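Local coordinates for protein cadherin-related family member 2 (Homo sapiens, PDB 5CZR) that mediates calcium-dependent heterophilic adhesion with CDHR5 between neighbouring microvilli, the two cadherin repeats of this piece forming the outer end of its extracellular part, at residues V3-L8 with A31-N36; D35-T40 with S81-Q86; P103-T108 with F125-V130. All blocks are in the same frame, centred on the assembly; numbering follows the deposited sequence.

Interaction 1: V3-L8 with A31-N36; sequences VAPKFL and AEDQDN. With CA (calcium ion), chain E.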
loop_
_atom_site.group_PDB
_atom_site.type_symbol
_atom_site.label_atom_id
_atom_site.label_comp_id
_atom_site.label_asym_id
_atom_site.label_seq_id
_atom_site.Cartn_x
_atom_site.Cartn_y
_atom_site.Cartn_z
ATOM N N VAL A 3 -16.497 -1.781 44.914
ATOM C CA VAL A 3 -15.326 -2.210 44.151
ATOM C C VAL A 3 -15.296 -1.537 42.752
ATOM O O VAL A 3 -16.315 -1.491 42.039
ATOM C CB VAL A 3 -15.306 -3.748 44.006
ATOM C CG1 VAL A 3 -14.037 -4.202 43.296
ATOM C CG2 VAL A 3 -15.405 -4.390 45.386
ATOM N N ALA A 4 -14.134 -1.002 42.394
ATOM C CA ALA A 4 -13.956 -0.357 41.105
ATOM C C ALA A 4 -14.069 -1.388 39.990
ATOM O O ALA A 4 -13.615 -2.524 40.154
ATOM C CB ALA A 4 -12.608 0.335 41.030
ATOM N N PRO A 5 -14.693 -1.013 38.862
ATOM C CA PRO A 5 -14.656 -1.895 37.693
ATOM C C PRO A 5 -13.244 -1.989 37.125
ATOM O O PRO A 5 -12.396 -1.124 37.390
ATOM C CB PRO A 5 -15.586 -1.206 36.701
ATOM C CG PRO A 5 -15.527 0.239 37.098
ATOM C CD PRO A 5 -15.409 0.240 38.585
ATOM N N LYS A 6 -13.031 -3.021 36.329
ATOM C CA LYS A 6 -11.718 -3.386 35.821
ATOM C C LYS A 6 -11.888 -3.893 34.397
ATOM O O LYS A 6 -12.732 -4.739 34.122
ATOM C CB LYS A 6 -11.110 -4.477 36.705
ATOM C CG LYS A 6 -9.654 -4.828 36.397
ATOM C CD LYS A 6 -8.822 -5.061 37.676
ATOM C CE LYS A 6 -9.303 -6.244 38.515
ATOM N NZ LYS A 6 -8.833 -7.550 37.946
ATOM N N PHE A 7 -11.172 -3.271 33.474
ATOM C CA PHE A 7 -11.124 -3.724 32.086
ATOM C C PHE A 7 -10.535 -5.127 32.020
ATOM O O PHE A 7 -9.615 -5.469 32.766
ATOM C CB PHE A 7 -10.239 -2.780 31.260
ATOM C CG PHE A 7 -10.946 -1.511 30.816
ATOM C CD1 PHE A 7 -11.981 -1.572 29.915
ATOM C CD2 PHE A 7 -10.522 -0.272 31.249
ATOM C CE1 PHE A 7 -12.603 -0.418 29.478
ATOM C CE2 PHE A 7 -11.122 0.888 30.809
ATOM C CZ PHE A 7 -12.154 0.823 29.915
ATOM N N LEU A 8 -11.068 -5.932 31.129
ATOM C CA LEU A 8 -10.473 -7.237 30.870
ATOM C C LEU A 8 -9.046 -7.078 30.382
ATOM O O LEU A 8 -8.692 -6.075 29.781
ATOM C CB LEU A 8 -11.305 -8.036 29.838
ATOM C CG LEU A 8 -12.784 -8.308 30.215
ATOM C CD1 LEU A 8 -13.419 -9.357 29.294
ATOM C CD2 LEU A 8 -12.924 -8.714 31.681
ATOM N N ALA A 31 -15.378 -4.662 30.346
ATOM C CA ALA A 31 -14.875 -4.619 31.696
ATOM C C ALA A 31 -15.830 -5.446 32.547
ATOM O O ALA A 31 -16.882 -5.852 32.074
ATOM C CB ALA A 31 -14.829 -3.186 32.187
ATOM N N GLU A 32 -15.444 -5.695 33.794
ATOM C CA GLU A 32 -16.262 -6.434 34.757
ATOM C C GLU A 32 -16.252 -5.692 36.071
ATOM O O GLU A 32 -15.355 -4.866 36.357
ATOM C CB GLU A 32 -15.727 -7.843 34.957
ATOM C CG GLU A 32 -14.373 -7.898 35.675
ATOM C CD GLU A 32 -13.651 -9.250 35.556
ATOM O OE1 GLU A 32 -13.892 -10.005 34.566
ATOM O OE2 GLU A 32 -12.806 -9.551 36.442
ATOM N N ASP A 33 -17.271 -5.969 36.873
ATOM C CA ASP A 33 -17.437 -5.271 38.143
ATOM C C ASP A 33 -17.925 -6.258 39.183
ATOM O O ASP A 33 -18.996 -6.853 39.022
ATOM C CB ASP A 33 -18.437 -4.117 37.992
ATOM C CG ASP A 33 -18.490 -3.209 39.238
ATOM O OD1 ASP A 33 -19.124 -3.598 40.249
ATOM O OD2 ASP A 33 -17.943 -2.089 39.182
ATOM N N GLN A 34 -17.146 -6.409 40.249
ATOM C CA GLN A 34 -17.429 -7.381 41.331
ATOM C C GLN A 34 -18.792 -7.150 42.026
ATOM O O GLN A 34 -19.352 -8.082 42.565
ATOM C CB GLN A 34 -16.317 -7.334 42.399
ATOM C CG GLN A 34 -15.950 -8.715 43.016
ATOM C CD GLN A 34 -14.972 -9.525 42.166
ATOM O OE1 GLN A 34 -14.475 -9.073 41.122
ATOM N NE2 GLN A 34 -14.686 -10.741 42.628
ATOM N N ASP A 35 -19.307 -5.921 42.017
ATOM C CA ASP A 35 -20.632 -5.634 42.584
ATOM C C ASP A 35 -21.732 -5.823 41.561
ATOM O O ASP A 35 -22.904 -5.672 41.873
ATOM C CB ASP A 35 -20.703 -4.211 43.103
ATOM C CG ASP A 35 -19.498 -3.841 43.944
ATOM O OD1 ASP A 35 -19.296 -4.426 45.042
ATOM O OD2 ASP A 35 -18.756 -2.941 43.513
ATOM N N ASN A 36 -21.362 -6.144 40.325
ATOM C CA ASN A 36 -22.326 -6.273 39.253
ATOM C C ASN A 36 -23.051 -4.962 38.906
ATOM O O ASN A 36 -24.221 -4.964 38.512
ATOM C CB ASN A 36 -23.315 -7.368 39.645
ATOM C CG ASN A 36 -23.589 -8.331 38.526
ATOM O OD1 ASN A 36 -22.676 -9.000 37.989
ATOM N ND2 ASN A 36 -24.854 -8.425 38.173
HETATM CA CA CA E . -18.654 -1.412 41.529
HETATM O O HOH W 1 -14.645 -5.061 39.885
#
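Val3 and Asp35 meet at a calcium ion. The backbone N of Val3 gives a hydrogen bond to the syn lone pair of Asp35 OD2 (2.9 Å), and that same oxygen binds the metal, as does Val3 O at 2.4 Å. The isopropyl group of Val3 slants across the neighbouring side chains, with CG1 4.0 Å from Gln34 CB and CG2 beside the Asp35 carboxylate. Asp33 grips the calcium with both oxygens; with CG anti to the backbone N (chi1 -171°), its carboxylate is carried to the metal and next to Pro5. The Asp33 and Pro5 side chains lie side by side, pointing the same way, with OD2 3.5 Å from Pro5 CD. Asp33 OD1 also takes the N-H of Asp35 in an Asx turn, which ties two ligands of the site together. This is the membrane-distal tip of the first cadherin repeat, where strand 6-7 pairs antiparallel with the end of strand 25-32; Asn2, Asp37 and Asp82 complete the metal shell. Lys6 and Glu32 exchange both backbone hydrogen bonds of the pair. Beyond them Leu8 CD2 lies against Glu32 OE1, the two side chains crossing at about a right angle, while Ala31 CB packs 4.0 Å from CD1 of Phe7.

Interaction 2: D35-T40 with S81-Q86; sequences DNDPLT and SDPYIQ. With CA (calcium ion), chain E.
Two carboxylates, those of Asp37 and Asp82, come together on one calcium ion with their planes 88° apart, almost perpendicular. Asp37 OD2 and Asp82 OD2 are 3.4 Å from each other, a closeness of like charges that the shared metal probably makes bearable. Asp37 OD2 is 2.2 Å from the calcium and also faces the edge of the Tyr84 ring, near its plane. Asp82 CG stands between its backbone N and carbonyl carbon (chi1 70°), which lets OD1 turn back into its own loop while OD2 stays on the metal. OD1 accepts from Tyr84 N, which lies above the carboxylate plane, and from Ile85 N, giving an Asx turn and an Asx motif that fix the rotation of the group. These are two loops at the tip of the first cadherin repeat, one leading into strand 40-44 and the other joining strands 73-81 and 86-96; Asn2, Val3 and Asp33 supply the remaining ligands. Behind the ligating oxygens, nearer the backbone, Asp37 CB sits 3.6 Å from CD of Pro83, and Leu39 CD2 reaches CB of Asp82. Thr40 and Ser81 then form an antiparallel hydrogen-bonded pair. One water joins Thr40 OG1 to Asp82 O, and another joins Ser81 OG to Thr40 O.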
loop_
_atom_site.group_PDB
_atom_site.type_symbol
_atom_site.label_atom_id
_atom_site.label_comp_id
_atom_site.label_asym_id
_atom_site.label_seq_id
_atom_site.Cartn_x
_atom_site.Cartn_y
_atom_site.Cartn_z
ATOM N N ASP A 35 -19.307 -5.921 42.017
ATOM C CA ASP A 35 -20.632 -5.634 42.584
ATOM C C ASP A 35 -21.732 -5.823 41.561
ATOM O O ASP A 35 -22.904 -5.672 41.873
ATOM C CB ASP A 35 -20.703 -4.211 43.103
ATOM C CG ASP A 35 -19.498 -3.841 43.944
ATOM O OD1 ASP A 35 -19.296 -4.426 45.042
ATOM O OD2 ASP A 35 -18.756 -2.941 43.513
ATOM N N ASN A 36 -21.362 -6.144 40.325
ATOM C CA ASN A 36 -22.326 -6.273 39.253
ATOM C C ASN A 36 -23.051 -4.962 38.906
ATOM O O ASN A 36 -24.221 -4.964 38.512
ATOM C CB ASN A 36 -23.315 -7.368 39.645
ATOM C CG ASN A 36 -23.589 -8.331 38.526
ATOM O OD1 ASN A 36 -22.676 -9.000 37.989
ATOM N ND2 ASN A 36 -24.854 -8.425 38.173
ATOM N N ASP A 37 -22.344 -3.840 39.052
ATOM C CA ASP A 37 -22.911 -2.519 38.776
ATOM C C ASP A 37 -23.081 -2.347 37.266
ATOM O O ASP A 37 -22.307 -2.890 36.506
ATOM C CB ASP A 37 -21.984 -1.397 39.283
ATOM C CG ASP A 37 -21.965 -1.284 40.795
ATOM O OD1 ASP A 37 -23.068 -1.314 41.387
ATOM O OD2 ASP A 37 -20.870 -1.132 41.389
ATOM N N PRO A 38 -24.090 -1.565 36.847
ATOM C CA PRO A 38 -24.141 -1.150 35.460
ATOM C C PRO A 38 -22.942 -0.271 35.158
ATOM O O PRO A 38 -22.581 0.565 35.985
ATOM C CB PRO A 38 -25.419 -0.331 35.385
ATOM C CG PRO A 38 -25.594 0.203 36.753
ATOM C CD PRO A 38 -25.136 -0.916 37.653
ATOM N N LEU A 39 -22.331 -0.494 33.985
ATOM C CA LEU A 39 -21.053 0.137 33.598
ATOM C C LEU A 39 -21.233 0.955 32.351
ATOM O O LEU A 39 -21.972 0.552 31.437
ATOM C CB LEU A 39 -19.997 -0.930 33.315
ATOM C CG LEU A 39 -19.730 -1.904 34.478
ATOM C CD1 LEU A 39 -18.604 -2.863 34.124
ATOM C CD2 LEU A 39 -19.408 -1.132 35.759
ATOM N N THR A 40 -20.594 2.128 32.316
ATOM C CA THR A 40 -20.604 2.972 31.138
ATOM C C THR A 40 -19.212 3.261 30.636
ATOM O O THR A 40 -18.232 3.284 31.416
ATOM C CB THR A 40 -21.378 4.262 31.356
ATOM O OG1 THR A 40 -20.780 5.018 32.430
ATOM C CG2 THR A 40 -22.848 3.951 31.687
ATOM N N SER A 81 -16.872 3.289 33.857
ATOM C CA SER A 81 -17.398 3.898 35.059
ATOM C C SER A 81 -18.513 3.035 35.618
ATOM O O SER A 81 -19.418 2.643 34.867
ATOM C CB SER A 81 -17.943 5.272 34.743
ATOM O OG SER A 81 -16.903 6.122 34.336
ATOM N N ASP A 82 -18.459 2.696 36.910
ATOM C CA ASP A 82 -19.689 2.219 37.579
ATOM C C ASP A 82 -20.418 3.500 38.060
ATOM O O ASP A 82 -20.063 4.602 37.601
ATOM C CB ASP A 82 -19.383 1.134 38.630
ATOM C CG ASP A 82 -18.653 1.663 39.853
ATOM O OD1 ASP A 82 -18.527 2.900 40.052
ATOM O OD2 ASP A 82 -18.192 0.820 40.625
ATOM N N PRO A 83 -21.470 3.379 38.883
ATOM C CA PRO A 83 -22.172 4.607 39.328
ATOM C C PRO A 83 -21.338 5.516 40.235
ATOM O O PRO A 83 -21.631 6.707 40.313
ATOM C CB PRO A 83 -23.373 4.065 40.092
ATOM C CG PRO A 83 -23.599 2.695 39.540
ATOM C CD PRO A 83 -22.226 2.169 39.239
ATOM N N TYR A 84 -20.253 4.977 40.814
ATOM C CA TYR A 84 -19.477 5.655 41.864
ATOM C C TYR A 84 -18.074 6.120 41.481
ATOM O O TYR A 84 -17.579 7.087 42.038
ATOM C CB TYR A 84 -19.368 4.725 43.074
ATOM C CG TYR A 84 -20.652 3.995 43.347
ATOM C CD1 TYR A 84 -21.738 4.651 43.946
ATOM C CD2 TYR A 84 -20.802 2.662 42.983
ATOM C CE1 TYR A 84 -22.930 3.986 44.180
ATOM C CE2 TYR A 84 -21.988 1.991 43.227
ATOM C CZ TYR A 84 -23.045 2.667 43.801
ATOM O OH TYR A 84 -24.212 1.999 44.016
ATOM N N ILE A 85 -17.416 5.415 40.561
ATOM C CA ILE A 85 -16.044 5.745 40.214
ATOM C C ILE A 85 -15.762 5.581 38.721
ATOM O O ILE A 85 -16.264 4.643 38.079
ATOM C CB ILE A 85 -15.054 4.926 41.086
ATOM C CG1 ILE A 85 -13.621 5.479 40.924
ATOM C CG2 ILE A 85 -15.170 3.410 40.810
ATOM C CD1 ILE A 85 -12.595 4.890 41.902
ATOM N N GLN A 86 -14.920 6.477 38.204
ATOM C CA GLN A 86 -14.461 6.428 36.849
ATOM C C GLN A 86 -13.068 5.814 36.794
ATOM O O GLN A 86 -12.219 6.200 37.563
ATOM C CB GLN A 86 -14.410 7.855 36.302
ATOM C CG GLN A 86 -13.928 7.885 34.861
ATOM C CD GLN A 86 -13.983 9.242 34.216
ATOM O OE1 GLN A 86 -14.020 10.282 34.882
ATOM N NE2 GLN A 86 -14.002 9.236 32.864
HETATM CA CA CA E . -18.654 -1.412 41.529
HETATM O O HOH W 2 -21.634 4.933 35.051
HETATM O O HOH W 3 -16.473 5.772 31.635
#

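Interaction 3: P103-T108 with F125-V130; sequences PVFQNT and FSVLAV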
loop_
_atom_site.group_PDB
_atom_site.type_symbol
_atom_site.label_atom_id
_atom_site.label_comp_id
_atom_site.label_asym_id
_atom_site.label_seq_id
_atom_site.Cartn_x
_atom_site.Cartn_y
_atom_site.Cartn_z
ATOM N N PRO A 103 2.396 0.965 -7.192
ATOM C CA PRO A 103 3.702 1.478 -7.553
ATOM C C PRO A 103 3.645 2.792 -8.367
ATOM O O PRO A 103 2.779 2.963 -9.214
ATOM C CB PRO A 103 4.296 0.354 -8.386
ATOM C CG PRO A 103 3.546 -0.870 -7.961
ATOM C CD PRO A 103 2.151 -0.381 -7.728
ATOM N N VAL A 104 4.580 3.701 -8.079
ATOM C CA VAL A 104 4.668 5.011 -8.721
ATOM C C VAL A 104 6.090 5.121 -9.333
ATOM O O VAL A 104 7.093 4.973 -8.648
ATOM C CB VAL A 104 4.431 6.156 -7.676
ATOM C CG1 VAL A 104 4.674 7.555 -8.269
ATOM C CG2 VAL A 104 3.027 6.079 -7.070
ATOM N N PHE A 105 6.153 5.426 -10.619
ATOM C CA PHE A 105 7.405 5.638 -11.307
ATOM C C PHE A 105 8.042 6.959 -10.885
ATOM O O PHE A 105 7.360 7.968 -10.779
ATOM C CB PHE A 105 7.213 5.584 -12.829
ATOM C CG PHE A 105 7.159 4.201 -13.369
ATOM C CD1 PHE A 105 8.322 3.505 -13.596
ATOM C CD2 PHE A 105 5.937 3.579 -13.611
ATOM C CE1 PHE A 105 8.294 2.197 -14.039
ATOM C CE2 PHE A 105 5.892 2.271 -14.069
ATOM C CZ PHE A 105 7.085 1.576 -14.296
ATOM N N GLN A 106 9.350 6.907 -10.592
ATOM C CA GLN A 106 10.076 8.058 -10.063
ATOM C C GLN A 106 10.560 8.985 -11.178
ATOM O O GLN A 106 10.447 10.194 -11.072
ATOM C CB GLN A 106 11.267 7.604 -9.205
ATOM C CG GLN A 106 10.889 6.754 -7.999
ATOM C CD GLN A 106 9.854 7.433 -7.072
ATOM O OE1 GLN A 106 10.218 8.263 -6.245
ATOM N NE2 GLN A 106 8.580 7.053 -7.197
ATOM N N ASN A 107 11.077 8.382 -12.231
ATOM C CA ASN A 107 11.680 9.054 -13.386
ATOM C C ASN A 107 10.902 10.259 -13.935
ATOM O O ASN A 107 9.679 10.195 -14.055
ATOM C CB ASN A 107 11.808 8.015 -14.514
ATOM C CG ASN A 107 12.388 6.653 -14.047
ATOM O OD1 ASN A 107 11.731 5.848 -13.334
ATOM N ND2 ASN A 107 13.614 6.370 -14.526
ATOM N N THR A 108 11.599 11.343 -14.281
ATOM C CA THR A 108 10.978 12.441 -15.051
ATOM C C THR A 108 10.983 12.031 -16.524
ATOM O O THR A 108 9.928 11.906 -17.175
ATOM C CB THR A 108 11.773 13.760 -14.879
ATOM O OG1 THR A 108 11.922 13.995 -13.492
ATOM C CG2 THR A 108 11.104 15.026 -15.512
ATOM N N PHE A 125 18.243 1.374 -20.749
ATOM C CA PHE A 125 17.557 2.348 -19.926
ATOM C C PHE A 125 17.302 1.709 -18.585
ATOM O O PHE A 125 17.281 0.484 -18.469
ATOM C CB PHE A 125 16.200 2.768 -20.576
ATOM C CG PHE A 125 15.742 4.131 -20.181
ATOM C CD1 PHE A 125 16.363 5.252 -20.693
ATOM C CD2 PHE A 125 14.694 4.301 -19.272
ATOM C CE1 PHE A 125 15.932 6.527 -20.344
ATOM C CE2 PHE A 125 14.274 5.569 -18.911
ATOM C CZ PHE A 125 14.888 6.684 -19.454
ATOM N N SER A 126 16.985 2.542 -17.615
ATOM C CA SER A 126 16.662 2.092 -16.302
ATOM C C SER A 126 15.437 2.847 -15.745
ATOM O O SER A 126 15.382 4.056 -15.813
ATOM C CB SER A 126 17.890 2.347 -15.427
ATOM O OG SER A 126 17.498 2.189 -14.101
ATOM N N VAL A 127 14.465 2.112 -15.220
ATOM C CA VAL A 127 13.317 2.702 -14.573
ATOM C C VAL A 127 13.234 2.255 -13.129
ATOM O O VAL A 127 13.816 1.248 -12.749
ATOM C CB VAL A 127 11.979 2.376 -15.290
ATOM C CG1 VAL A 127 11.970 2.987 -16.675
ATOM C CG2 VAL A 127 11.707 0.881 -15.311
ATOM N N LEU A 128 12.515 3.037 -12.340
ATOM C CA LEU A 128 12.289 2.737 -10.946
ATOM C C LEU A 128 10.870 3.096 -10.568
ATOM O O LEU A 128 10.434 4.241 -10.735
ATOM C CB LEU A 128 13.251 3.542 -10.099
ATOM C CG LEU A 128 12.957 3.438 -8.589
ATOM C CD1 LEU A 128 13.244 2.025 -8.081
ATOM C CD2 LEU A 128 13.764 4.470 -7.826
ATOM N N ALA A 129 10.172 2.140 -9.968
ATOM C CA ALA A 129 8.877 2.425 -9.348
ATOM C C ALA A 129 8.887 2.021 -7.890
ATOM O O ALA A 129 9.425 1.002 -7.537
ATOM C CB ALA A 129 7.786 1.688 -10.083
ATOM N N VAL A 130 8.272 2.831 -7.050
ATOM C CA VAL A 130 8.205 2.585 -5.620
ATOM C C VAL A 130 6.756 2.471 -5.116
ATOM O O VAL A 130 5.867 3.206 -5.548
ATOM C CB VAL A 130 8.958 3.692 -4.860
ATOM C CG1 VAL A 130 8.901 3.441 -3.355
ATOM C CG2 VAL A 130 10.405 3.682 -5.314
#
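Residues 104-105 pair antiparallel with 129-130, Val104 and Val130 forming a hydrogen-bonded pair with 2.9 Å from Val104 N to Val130 O, and a further backbone bond joins Gln106 N to Leu128 O. On the inner side of the sheet Ala129 CB sits over one face of the Phe105 ring, 4.0 Å from the centroid, a CH-pi contact. The edge of the same ring, at CE1, meets CG2 of Val127 at 3.9 Å. Pro103 CB adds to the apolar patch by touching Ala129 CB. This is the start of the second cadherin repeat, where the short first strand lines up along strand 123-130 at the border of a Greek-key beta sandwich; Ala187 of strand 180-189 and Tyr142 of strand 140-148, in the opposite sheet, touch Phe105. On the other face Gln106 bends at chi2 (-55°), which brings its NE2 back to donate to Val104 O at 2.9 Å. Val130 N reaches this carbonyl oxygen from the opposite face of its plane. Nearer the backbone, CG of Gln106 packs 3.7 Å from Leu128 CD2. Asn107 takes over where the strand pairing stops: OD1 receives Leu128 N on a lone pair, in the carbonyl plane, at 3.1 Å, while ND2 makes a weak bond to Ser126 O. An alanine here would remove the amide, and Leu128 N would probably lose its mate while the chain beyond Gln106 was less firmly tied to strand 123-130.

Interactions 1 and 2 are surface contacts at the far tip of the first repeat, sharing Asp35 and the same calcium ion; Asp33 OD2 and Asp82 OD2, one from each, stand 3.3 Å apart around it. Interaction 3 is partly buried and lies in the second repeat, its centre about 57 Å from that of interaction 1. Yet 3-8 with 31-36 and 103-108 with 125-130 join equivalent elements, the short first strand and the long strand it borders (25-32 and 123-130). Interaction 1 binds metal with its own atoms; interaction 3 merely comes near a calcium at Pro103 and relies on CH-pi and apolar packing and, at its far end, the Asn107 amide. Interaction 2 instead links loops serving the other sheet of the first repeat.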